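Long-range contacts in fluorescence recovery protein (Synechocystis sp., PDB 4JDX), which speeds the return of the orange carotenoid protein from its red, active form to its orange form, restoring fluorescence after non-photochemical quenching: residues T41-A46 / L58-L62; D70-D74 / L87-L92; P14-E19 / F100-K105. All coordinates share one frame; numbering follows the deposited sequence.

Two of the three contacts use the long helix 17-47, and the third packs against it. Interaction 3 joins its start to the start of helix 103-114, and interaction 1 packs its end against helix 53-70; their centres lie about 37 Å apart, on opposite sides of the chain's centre. Interaction 2, near that centre, ties the loop after helix 53-70 to the end of helix 80-89, and touches helix 17-47 along its middle. Its centre is about 19 Å from that of interaction 1 and 18 Å from that of interaction 3, with nearest atoms about 8 Å apart in both cases. Along the chain, interaction 3 encloses the other two. In the two-chain assembly, interaction 1 also meets the second subunit.

Interaction 1: residues T41-A46 / L58-L62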
ATOM      1  N   THR A  41       7.055   9.482   6.588  1.00 39.60           N
ATOM      2  CA  THR A  41       7.903   8.566   5.831  1.00 57.90           C
ATOM      3  C   THR A  41       7.255   8.223   4.496  1.00 44.51           C
ATOM      4  O   THR A  41       7.892   8.298   3.448  1.00 45.14           O
ATOM      5  CB  THR A  41       8.179   7.254   6.603  1.00 60.21           C
ATOM      6  OG1 THR A  41       6.944   6.595   6.910  1.00 71.94           O
ATOM      7  CG2 THR A  41       8.947   7.532   7.886  1.00 54.57           C
ATOM      8  N   VAL A  42       5.982   7.850   4.550  1.00 42.25           N
ATOM      9  CA  VAL A  42       5.215   7.516   3.357  1.00 53.76           C
ATOM     10  C   VAL A  42       5.240   8.671   2.369  1.00 55.99           C
ATOM     11  O   VAL A  42       5.549   8.495   1.189  1.00 53.09           O
ATOM     12  CB  VAL A  42       3.748   7.207   3.718  1.00 48.00           C
ATOM     13  CG1 VAL A  42       2.868   7.149   2.462  1.00 51.50           C
ATOM     14  CG2 VAL A  42       3.661   5.910   4.510  1.00 62.97           C
ATOM     15  N   GLN A  43       4.910   9.857   2.866  1.00 55.02           N
ATOM     16  CA  GLN A  43       4.865  11.056   2.043  1.00 52.54           C
ATOM     17  C   GLN A  43       6.231  11.323   1.424  1.00 56.37           C
ATOM     18  O   GLN A  43       6.335  11.944   0.365  1.00 65.19           O
ATOM     19  CB  GLN A  43       4.435  12.254   2.893  1.00 41.11           C
ATOM     20  CG  GLN A  43       3.355  13.110   2.261  1.00 57.37           C
ATOM     21  CD  GLN A  43       2.652  13.997   3.269  1.00 51.94           C
ATOM     22  OE1 GLN A  43       3.041  14.063   4.433  1.00 62.28           O
ATOM     23  NE2 GLN A  43       1.607  14.682   2.827  1.00 57.01           N
ATOM     24  N   ALA A  44       7.274  10.831   2.085  1.00 52.77           N
ATOM     25  CA  ALA A  44       8.645  11.107   1.679  1.00 53.78           C
ATOM     26  C   ALA A  44       9.112  10.132   0.605  1.00 53.14           C
ATOM     27  O   ALA A  44       9.540  10.543  -0.473  1.00 54.02           O
ATOM     28  CB  ALA A  44       9.571  11.047   2.889  1.00 43.25           C
ATOM     29  N   GLN A  45       9.017   8.838   0.897  1.00 46.91           N
ATOM     30  CA  GLN A  45       9.525   7.817  -0.013  1.00 67.12           C
ATOM     31  C   GLN A  45       8.611   7.650  -1.226  1.00 67.70           C
ATOM     32  O   GLN A  45       8.907   6.874  -2.135  1.00 71.70           O
ATOM     33  CB  GLN A  45       9.720   6.481   0.713  1.00 65.52           C
ATOM     34  CG  GLN A  45       8.448   5.856   1.247  1.00 63.45           C
ATOM     35  CD  GLN A  45       8.683   4.491   1.872  1.00 71.13           C
ATOM     36  OE1 GLN A  45       8.518   4.312   3.079  1.00 70.49           O
ATOM     37  NE2 GLN A  45       9.065   3.520   1.049  1.00 66.64           N
ATOM     38  N   ALA A  46       7.507   8.391  -1.234  1.00 58.57           N
ATOM     39  CA  ALA A  46       6.597   8.410  -2.371  1.00 56.45           C
ATOM     40  C   ALA A  46       7.028   9.492  -3.357  1.00 57.93           C
ATOM     41  O   ALA A  46       6.832   9.357  -4.565  1.00 52.18           O
ATOM     42  CB  ALA A  46       5.168   8.651  -1.903  1.00 63.53           C
ATOM     43  N   LEU A  58       7.035   0.509  -1.223  1.00 55.91           N
ATOM     44  CA  LEU A  58       6.226   1.385  -0.386  1.00 49.29           C
ATOM     45  C   LEU A  58       4.942   0.676   0.003  1.00 49.49           C
ATOM     46  O   LEU A  58       4.504   0.732   1.152  1.00 47.01           O
ATOM     47  CB  LEU A  58       5.894   2.672  -1.138  1.00 48.62           C
ATOM     48  CG  LEU A  58       4.834   3.566  -0.490  1.00 54.30           C
ATOM     49  CD1 LEU A  58       5.313   4.090   0.863  1.00 44.24           C
ATOM     50  CD2 LEU A  58       4.463   4.706  -1.431  1.00 49.53           C
ATOM     51  N   HIS A  59       4.336   0.010  -0.971  1.00 55.11           N
ATOM     52  CA  HIS A  59       3.115  -0.740  -0.737  1.00 54.20           C
ATOM     53  C   HIS A  59       3.325  -1.809   0.329  1.00 59.14           C
ATOM     54  O   HIS A  59       2.507  -1.964   1.237  1.00 62.53           O
ATOM     55  CB  HIS A  59       2.647  -1.395  -2.030  1.00 49.68           C
ATOM     56  CG  HIS A  59       1.469  -2.300  -1.848  1.00 49.99           C
ATOM     57  ND1 HIS A  59       0.212  -1.827  -1.548  1.00 51.83           N
ATOM     58  CD2 HIS A  59       1.366  -3.648  -1.906  1.00 59.42           C
ATOM     59  CE1 HIS A  59      -0.622  -2.848  -1.440  1.00 57.02           C
ATOM     60  NE2 HIS A  59       0.051  -3.962  -1.653  1.00 61.49           N
ATOM     61  N   ASP A  60       4.426  -2.545   0.212  1.00 54.91           N
ATOM     62  CA  ASP A  60       4.748  -3.599   1.165  1.00 58.48           C
ATOM     63  C   ASP A  60       4.923  -3.005   2.556  1.00 56.33           C
ATOM     64  O   ASP A  60       4.476  -3.575   3.552  1.00 63.54           O
ATOM     65  CB  ASP A  60       6.030  -4.322   0.749  1.00 57.46           C
ATOM     66  CG  ASP A  60       5.882  -5.071  -0.562  1.00 59.43           C
ATOM     67  OD1 ASP A  60       4.736  -5.386  -0.948  1.00 57.80           O
ATOM     68  OD2 ASP A  60       6.918  -5.350  -1.202  1.00 58.05           O
ATOM     69  N   PHE A  61       5.579  -1.851   2.608  1.00 58.82           N
ATOM     70  CA  PHE A  61       5.821  -1.144   3.860  1.00 57.38           C
ATOM     71  C   PHE A  61       4.511  -0.779   4.559  1.00 56.85           C
ATOM     72  O   PHE A  61       4.347  -1.036   5.751  1.00 64.72           O
ATOM     73  CB  PHE A  61       6.654   0.114   3.594  1.00 62.64           C
ATOM     74  CG  PHE A  61       6.802   1.013   4.791  1.00 58.34           C
ATOM     75  CD1 PHE A  61       7.731   0.736   5.775  1.00 53.12           C
ATOM     76  CD2 PHE A  61       6.015   2.142   4.925  1.00 57.26           C
ATOM     77  CE1 PHE A  61       7.865   1.563   6.873  1.00 62.29           C
ATOM     78  CE2 PHE A  61       6.147   2.972   6.020  1.00 57.62           C
ATOM     79  CZ  PHE A  61       7.074   2.683   6.994  1.00 48.30           C
ATOM     80  N   LEU A  62       3.582  -0.181   3.816  1.00 52.93           N
ATOM     81  CA  LEU A  62       2.278   0.195   4.364  1.00 48.86           C
ATOM     82  C   LEU A  62       1.494  -1.017   4.849  1.00 45.84           C
ATOM     83  O   LEU A  62       0.906  -0.993   5.930  1.00 57.01           O
ATOM     84  CB  LEU A  62       1.447   0.938   3.316  1.00 47.27           C
ATOM     85  CG  LEU A  62       1.691   2.439   3.189  1.00 58.80           C
ATOM     86  CD1 LEU A  62       1.073   2.962   1.900  1.00 63.68           C
ATOM     87  CD2 LEU A  62       1.130   3.174   4.402  1.00 67.96           C
TER
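Leu58 packs both of its methyls against segment 41-46, near Gln45, Ala46 and Val42. CD1 lies against the side chain of Gln45, 3.5 Å from its CD and 3.6 Å from its CG, while CD2 turns to Ala46 and stands 4.0 Å from its CB. The CG of Gln45 sits between the backbone N and the carbonyl carbon (chi1 64°); with the chain extended beyond it, the amide is carried toward the partner helix, its side chain slanting past Leu58, and reaches its next turn. The helices run antiparallel, 170° between the directions of the two short segments with their axes 11.1 Å apart, as the two arms of an alpha-helical hairpin formed by helices 17-47 and 53-70. Phe61, one turn beyond Leu58, receives that amide: Gln45 OE1 lies over one face of the ring, offset toward the rim, 3.8 Å from CD2, with amide and ring planes 45° apart. Val42 CG2 meets the same ring at its edge, 4.1 Å from CE2. Thr41 OG1 comes close to CE2 obliquely, but its hydrogen-bonding partner is the carbonyl of Leu38, a turn back on its own helix. Leu62 extends the apolar seam. Its CD2 lies 3.7 Å from Val42 CG2, the two side chains crossing at about a right angle. The seam continues across to the second subunit, where Val42 packs on Leu55 of the second subunit, Ala46 on Ala46 of that subunit and Leu62 on its His59.

Interaction 2: residues D70-D74 / L87-L92; sequences DGKYD and LLKEGL
Lys72 and Glu90 reach for each other from opposite directions and meet in a salt bridge, with Lys72 NZ 2.5 Å from Glu90 OE1. The ammonium approaches the syn lone pair of OE1, on the side of the other carboxylate oxygen. The two chains differ in shape: that of Glu90 is extended beyond CG, whereas that of Lys72 bends at its third torsion (chi3 -88°), carrying its end to the carboxylate. Glu34 and Glu68 also form salt bridges with Lys72 NZ, so three carboxylates gather round one ammonium group, which probably moderates their mutual repulsion. Gln86, a turn back from Glu90, donates to its OE2, so the second carboxylate oxygen has a partner too. Tyr73, the centre of an inverse gamma turn, lays one ring face beneath CG of Lys72. Leu87 approaches the ring at a slant, its CD2 3.8 Å from Tyr73 CE1. Leu92 crosses the tyrosine at about a right angle and brings CD1 to 3.9 Å from Tyr73 OH, a hydroxyl hydrogen-bonded to Glu34. Helix 80-89 closes in a Schellman motif at Gly91, in which Leu92 N bonds back to Leu87 O. The contact thus links the loop after helix 53-70 to the end of helix 80-89, both resting on helix 17-47: Tyr73 and Leu92 on Ala30, and Leu87 on Phe27.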
ATOM      1  N   ASP A  70      -2.271  -2.229  13.944  1.00 61.97           N
ATOM      2  CA  ASP A  70      -3.597  -2.738  14.273  1.00 62.59           C
ATOM      3  C   ASP A  70      -3.590  -3.508  15.591  1.00 61.24           C
ATOM      4  O   ASP A  70      -4.575  -3.493  16.330  1.00 61.85           O
ATOM      5  CB  ASP A  70      -4.116  -3.645  13.154  1.00 74.05           C
ATOM      6  CG  ASP A  70      -4.550  -2.870  11.921  1.00 75.08           C
ATOM      7  OD1 ASP A  70      -4.826  -1.658  12.038  1.00 76.89           O
ATOM      8  OD2 ASP A  70      -4.622  -3.483  10.835  1.00 79.53           O
ATOM      9  N   GLY A  71      -2.475  -4.171  15.889  1.00 54.69           N
ATOM     10  CA  GLY A  71      -2.391  -5.022  17.063  1.00 64.41           C
ATOM     11  C   GLY A  71      -1.283  -4.646  18.032  1.00 66.45           C
ATOM     12  O   GLY A  71      -0.979  -5.406  18.952  1.00 63.56           O
ATOM     13  N   LYS A  72      -0.686  -3.473  17.841  1.00 53.06           N
ATOM     14  CA  LYS A  72       0.457  -3.060  18.654  1.00 63.67           C
ATOM     15  C   LYS A  72       0.055  -2.572  20.045  1.00 62.70           C
ATOM     16  O   LYS A  72       0.767  -2.808  21.020  1.00 54.83           O
ATOM     17  CB  LYS A  72       1.253  -1.959  17.947  1.00 59.60           C
ATOM     18  CG  LYS A  72       2.331  -1.339  18.824  1.00 60.81           C
ATOM     19  CD  LYS A  72       3.051  -0.204  18.125  1.00 61.02           C
ATOM     20  CE  LYS A  72       4.228  -0.707  17.314  1.00 65.27           C
ATOM     21  NZ  LYS A  72       5.128   0.406  16.918  1.00 62.61           N
ATOM     22  N   TYR A  73      -1.081  -1.889  20.133  1.00 52.46           N
ATOM     23  CA  TYR A  73      -1.495  -1.260  21.384  1.00 50.13           C
ATOM     24  C   TYR A  73      -2.398  -2.171  22.206  1.00 47.30           C
ATOM     25  O   TYR A  73      -3.572  -1.877  22.425  1.00 58.50           O
ATOM     26  CB  TYR A  73      -2.165   0.084  21.091  1.00 41.43           C
ATOM     27  CG  TYR A  73      -1.203   1.057  20.446  1.00 51.60           C
ATOM     28  CD1 TYR A  73      -0.381   1.865  21.220  1.00 50.38           C
ATOM     29  CD2 TYR A  73      -1.085   1.139  19.066  1.00 43.87           C
ATOM     30  CE1 TYR A  73       0.514   2.740  20.640  1.00 49.60           C
ATOM     31  CE2 TYR A  73      -0.193   2.014  18.478  1.00 46.52           C
ATOM     32  CZ  TYR A  73       0.605   2.810  19.271  1.00 47.08           C
ATOM     33  OH  TYR A  73       1.499   3.686  18.699  1.00 51.49           O
ATOM     34  N   ASP A  74      -1.821  -3.277  22.665  1.00 46.38           N
ATOM     35  CA  ASP A  74      -2.538  -4.268  23.452  1.00 50.26           C
ATOM     36  C   ASP A  74      -2.431  -3.933  24.940  1.00 57.11           C
ATOM     37  O   ASP A  74      -1.334  -3.902  25.498  1.00 53.57           O
ATOM     38  CB  ASP A  74      -1.952  -5.653  23.175  1.00 54.29           C
ATOM     39  CG  ASP A  74      -2.791  -6.769  23.752  1.00 59.87           C
ATOM     40  OD1 ASP A  74      -3.749  -6.480  24.499  1.00 63.27           O
ATOM     41  OD2 ASP A  74      -2.486  -7.944  23.463  1.00 59.89           O
ATOM     42  N   LEU A  87       7.352   0.770  22.896  1.00 47.17           N
ATOM     43  CA  LEU A  87       7.033   2.162  22.600  1.00 52.14           C
ATOM     44  C   LEU A  87       8.172   3.083  23.013  1.00 51.73           C
ATOM     45  O   LEU A  87       8.494   4.045  22.313  1.00 51.23           O
ATOM     46  CB  LEU A  87       5.757   2.578  23.331  1.00 43.75           C
ATOM     47  CG  LEU A  87       4.484   1.844  22.905  1.00 55.60           C
ATOM     48  CD1 LEU A  87       3.307   2.261  23.780  1.00 43.44           C
ATOM     49  CD2 LEU A  87       4.191   2.087  21.423  1.00 51.17           C
ATOM     50  N   LEU A  88       8.777   2.781  24.157  1.00 44.55           N
ATOM     51  CA  LEU A  88       9.885   3.571  24.675  1.00 40.86           C
ATOM     52  C   LEU A  88      11.108   3.400  23.787  1.00 45.99           C
ATOM     53  O   LEU A  88      11.807   4.364  23.472  1.00 54.85           O
ATOM     54  CB  LEU A  88      10.216   3.130  26.098  1.00 50.15           C
ATOM     55  CG  LEU A  88      11.335   3.897  26.801  1.00 37.94           C
ATOM     56  CD1 LEU A  88      10.948   5.356  27.011  1.00 41.34           C
ATOM     57  CD2 LEU A  88      11.661   3.221  28.120  1.00 50.98           C
ATOM     58  N   LYS A  89      11.358   2.160  23.381  1.00 48.04           N
ATOM     59  CA  LYS A  89      12.482   1.853  22.510  1.00 56.41           C
ATOM     60  C   LYS A  89      12.301   2.518  21.148  1.00 58.61           C
ATOM     61  O   LYS A  89      13.270   2.942  20.519  1.00 56.34           O
ATOM     62  CB  LYS A  89      12.617   0.340  22.337  1.00 64.51           C
ATOM     63  CG  LYS A  89      13.953  -0.089  21.766  1.00 75.15           C
ATOM     64  CD  LYS A  89      14.008  -1.584  21.529  1.00 75.75           C
ATOM     65  CE  LYS A  89      15.367  -1.994  20.994  1.00 86.93           C
ATOM     66  NZ  LYS A  89      15.346  -3.368  20.427  1.00 93.18           N
ATOM     67  N   GLU A  90      11.051   2.609  20.702  1.00 47.44           N
ATOM     68  CA  GLU A  90      10.732   3.188  19.402  1.00 48.00           C
ATOM     69  C   GLU A  90      10.569   4.706  19.474  1.00 57.12           C
ATOM     70  O   GLU A  90      10.342   5.359  18.455  1.00 55.50           O
ATOM     71  CB  GLU A  90       9.455   2.557  18.842  1.00 53.30           C
ATOM     72  CG  GLU A  90       9.597   1.093  18.454  1.00 58.67           C
ATOM     73  CD  GLU A  90       8.311   0.508  17.908  1.00 59.18           C
ATOM     74  OE1 GLU A  90       7.321   1.258  17.784  1.00 64.53           O
ATOM     75  OE2 GLU A  90       8.287  -0.702  17.603  1.00 64.74           O
ATOM     76  N   GLY A  91      10.683   5.266  20.674  1.00 47.59           N
ATOM     77  CA  GLY A  91      10.599   6.705  20.849  1.00 45.50           C
ATOM     78  C   GLY A  91       9.179   7.239  20.756  1.00 49.94           C
ATOM     79  O   GLY A  91       8.974   8.443  20.587  1.00 41.40           O
ATOM     80  N   LEU A  92       8.200   6.347  20.871  1.00 45.86           N
ATOM     81  CA  LEU A  92       6.794   6.732  20.786  1.00 43.16           C
ATOM     82  C   LEU A  92       6.265   7.240  22.127  1.00 58.36           C
ATOM     83  O   LEU A  92       5.226   7.897  22.189  1.00 48.53           O
ATOM     84  CB  LEU A  92       5.951   5.559  20.281  1.00 49.04           C
ATOM     85  CG  LEU A  92       6.212   5.187  18.817  1.00 42.76           C
ATOM     86  CD1 LEU A  92       5.377   3.986  18.392  1.00 48.28           C
ATOM     87  CD2 LEU A  92       5.946   6.379  17.908  1.00 39.74           C
TER

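Interaction 3: residues P14-E19 / F100-K105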
ATOM      1  N   PRO A  14      -1.084  -6.172  39.625  1.00101.34           N
ATOM      2  CA  PRO A  14      -2.113  -5.254  40.124  1.00 98.13           C
ATOM      3  C   PRO A  14      -2.004  -3.868  39.496  1.00 92.79           C
ATOM      4  O   PRO A  14      -0.947  -3.240  39.575  1.00 83.86           O
ATOM      5  CB  PRO A  14      -1.812  -5.184  41.621  1.00100.80           C
ATOM      6  CG  PRO A  14      -0.339  -5.400  41.706  1.00102.71           C
ATOM      7  CD  PRO A  14      -0.004  -6.376  40.607  1.00105.28           C
ATOM      8  N   TRP A  15      -3.088  -3.405  38.881  1.00 86.13           N
ATOM      9  CA  TRP A  15      -3.128  -2.083  38.271  1.00 69.10           C
ATOM     10  C   TRP A  15      -4.222  -1.236  38.906  1.00 65.76           C
ATOM     11  O   TRP A  15      -5.381  -1.641  38.957  1.00 67.73           O
ATOM     12  CB  TRP A  15      -3.372  -2.194  36.764  1.00 58.17           C
ATOM     13  CG  TRP A  15      -2.152  -2.591  35.990  1.00 56.91           C
ATOM     14  CD1 TRP A  15      -1.514  -3.795  36.024  1.00 58.26           C
ATOM     15  CD2 TRP A  15      -1.423  -1.778  35.063  1.00 56.39           C
ATOM     16  NE1 TRP A  15      -0.433  -3.781  35.178  1.00 53.02           N
ATOM     17  CE2 TRP A  15      -0.356  -2.558  34.577  1.00 46.97           C
ATOM     18  CE3 TRP A  15      -1.571  -0.469  34.599  1.00 59.40           C
ATOM     19  CZ2 TRP A  15       0.559  -2.067  33.648  1.00 50.31           C
ATOM     20  CZ3 TRP A  15      -0.662   0.012  33.679  1.00 53.89           C
ATOM     21  CH2 TRP A  15       0.389  -0.783  33.214  1.00 55.94           C
ATOM     22  N   SER A  16      -3.847  -0.060  39.396  1.00 68.31           N
ATOM     23  CA  SER A  16      -4.819   0.871  39.948  1.00 63.04           C
ATOM     24  C   SER A  16      -5.663   1.451  38.824  1.00 63.23           C
ATOM     25  O   SER A  16      -5.281   1.396  37.655  1.00 56.81           O
ATOM     26  CB  SER A  16      -4.115   2.007  40.687  1.00 55.97           C
ATOM     27  OG  SER A  16      -3.358   2.790  39.783  1.00 58.15           O
ATOM     28  N   GLN A  17      -6.811   2.008  39.186  1.00 56.10           N
ATOM     29  CA  GLN A  17      -7.678   2.682  38.234  1.00 57.22           C
ATOM     30  C   GLN A  17      -6.914   3.811  37.550  1.00 54.51           C
ATOM     31  O   GLN A  17      -6.976   3.971  36.330  1.00 51.45           O
ATOM     32  CB  GLN A  17      -8.895   3.242  38.965  1.00 66.49           C
ATOM     33  CG  GLN A  17      -9.974   3.804  38.064  1.00 79.89           C
ATOM     34  CD  GLN A  17     -11.228   4.166  38.832  1.00 86.82           C
ATOM     35  OE1 GLN A  17     -11.342   3.881  40.023  1.00 99.51           O
ATOM     36  NE2 GLN A  17     -12.178   4.799  38.156  1.00 91.58           N
ATOM     37  N   ALA A  18      -6.182   4.580  38.349  1.00 58.38           N
ATOM     38  CA  ALA A  18      -5.415   5.717  37.850  1.00 52.74           C
ATOM     39  C   ALA A  18      -4.355   5.268  36.848  1.00 48.83           C
ATOM     40  O   ALA A  18      -4.116   5.937  35.844  1.00 57.17           O
ATOM     41  CB  ALA A  18      -4.768   6.469  39.013  1.00 53.84           C
ATOM     42  N   GLU A  19      -3.723   4.132  37.125  1.00 47.50           N
ATOM     43  CA  GLU A  19      -2.691   3.596  36.244  1.00 47.01           C
ATOM     44  C   GLU A  19      -3.263   3.158  34.896  1.00 53.67           C
ATOM     45  O   GLU A  19      -2.701   3.473  33.847  1.00 56.26           O
ATOM     46  CB  GLU A  19      -1.968   2.424  36.913  1.00 46.51           C
ATOM     47  CG  GLU A  19      -0.927   2.852  37.935  1.00 51.40           C
ATOM     48  CD  GLU A  19      -0.247   1.680  38.610  1.00 51.33           C
ATOM     49  OE1 GLU A  19      -0.954   0.732  39.012  1.00 49.36           O
ATOM     50  OE2 GLU A  19       0.998   1.704  38.733  1.00 49.43           O
ATOM     51  N   PHE A 100       3.464   8.220  36.217  1.00 48.86           N
ATOM     52  CA  PHE A 100       2.180   7.985  36.870  1.00 48.62           C
ATOM     53  C   PHE A 100       2.105   6.532  37.333  1.00 52.07           C
ATOM     54  O   PHE A 100       1.274   6.175  38.170  1.00 49.89           O
ATOM     55  CB  PHE A 100       1.015   8.309  35.929  1.00 39.60           C
ATOM     56  CG  PHE A 100       0.891   7.361  34.766  1.00 40.78           C
ATOM     57  CD1 PHE A 100       0.133   6.208  34.873  1.00 41.96           C
ATOM     58  CD2 PHE A 100       1.531   7.622  33.570  1.00 42.71           C
ATOM     59  CE1 PHE A 100       0.020   5.336  33.810  1.00 49.16           C
ATOM     60  CE2 PHE A 100       1.420   6.750  32.505  1.00 50.65           C
ATOM     61  CZ  PHE A 100       0.665   5.608  32.625  1.00 51.82           C
ATOM     62  N   LEU A 101       2.994   5.705  36.791  1.00 38.66           N
ATOM     63  CA  LEU A 101       3.052   4.294  37.146  1.00 47.15           C
ATOM     64  C   LEU A 101       3.825   4.061  38.438  1.00 48.98           C
ATOM     65  O   LEU A 101       4.610   4.907  38.867  1.00 42.17           O
ATOM     66  CB  LEU A 101       3.716   3.494  36.027  1.00 39.07           C
ATOM     67  CG  LEU A 101       2.977   3.451  34.692  1.00 43.09           C
ATOM     68  CD1 LEU A 101       3.851   2.777  33.646  1.00 38.07           C
ATOM     69  CD2 LEU A 101       1.639   2.732  34.846  1.00 45.11           C
ATOM     70  N   ALA A 102       3.598   2.902  39.049  1.00 50.29           N
ATOM     71  CA  ALA A 102       4.391   2.460  40.187  1.00 48.50           C
ATOM     72  C   ALA A 102       5.864   2.416  39.792  1.00 46.16           C
ATOM     73  O   ALA A 102       6.197   2.178  38.633  1.00 58.21           O
ATOM     74  CB  ALA A 102       3.926   1.089  40.656  1.00 46.15           C
ATOM     75  N   ALA A 103       6.740   2.646  40.765  1.00 57.78           N
ATOM     76  CA  ALA A 103       8.178   2.704  40.522  1.00 58.44           C
ATOM     77  C   ALA A 103       8.708   1.401  39.925  1.00 50.64           C
ATOM     78  O   ALA A 103       9.574   1.422  39.049  1.00 49.77           O
ATOM     79  CB  ALA A 103       8.910   3.027  41.819  1.00 55.98           C
ATOM     80  N   ASP A 104       8.189   0.272  40.401  1.00 43.66           N
ATOM     81  CA  ASP A 104       8.664  -1.035  39.950  1.00 47.28           C
ATOM     82  C   ASP A 104       8.344  -1.268  38.472  1.00 44.71           C
ATOM     83  O   ASP A 104       9.143  -1.854  37.741  1.00 47.00           O
ATOM     84  CB  ASP A 104       8.083  -2.160  40.820  1.00 49.88           C
ATOM     85  CG  ASP A 104       6.566  -2.139  40.879  1.00 55.22           C
ATOM     86  OD1 ASP A 104       5.954  -1.196  40.338  1.00 61.77           O
ATOM     87  OD2 ASP A 104       5.987  -3.068  41.481  1.00 56.89           O
ATOM     88  N   LYS A 105       7.183  -0.796  38.033  1.00 52.30           N
ATOM     89  CA  LYS A 105       6.792  -0.904  36.631  1.00 51.79           C
ATOM     90  C   LYS A 105       7.692  -0.056  35.743  1.00 46.83           C
ATOM     91  O   LYS A 105       8.111  -0.494  34.673  1.00 50.22           O
ATOM     92  CB  LYS A 105       5.337  -0.476  36.450  1.00 59.26           C
ATOM     93  CG  LYS A 105       4.342  -1.449  37.046  1.00 62.57           C
ATOM     94  CD  LYS A 105       2.959  -0.841  37.154  1.00 58.20           C
ATOM     95  CE  LYS A 105       2.013  -1.785  37.868  1.00 61.42           C
ATOM     96  NZ  LYS A 105       0.860  -1.063  38.455  1.00 71.75           N
TER
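Glu19 OE2 is gripped by two donors from 100-105: the ammonium of Lys105, with NZ 2.8 Å from OE2, and the backbone N of Ala102, 2.9 Å from OE2 and nearly along its C-O axis. Lys105 NZ bridges the carboxylate, its distance to Glu19 OE1 being 2.6 Å. It comes from the opposite direction with its chain extended beyond CG, and also donates to the carbonyl of Pro14, a poorly ordered residue. The same ammonium stands over one face of Trp15, 4.1 Å from the centroid of the five-membered ring and 8° off its normal, a cation-pi contact. Trp15 CZ3 in turn packs 3.7 Å from Leu101 CD2. Glu19 O meets the Phe100 ring at its edge. With an alanine here in place of Glu19, the Lys105 ammonium would probably be left without its countercharge and the Ala102 N-H without its acceptor. The N-terminal end of helix 17-47 is capped by Ser16 and Glu19: Ser16 N donates to the anti lone pair of Glu19 OE1 (3.0 Å), and Glu19 N returns a bond to Ser16 OG (3.0 Å). This reciprocal pair is a capping box, here with a carboxylate that also binds the start of helix 103-114.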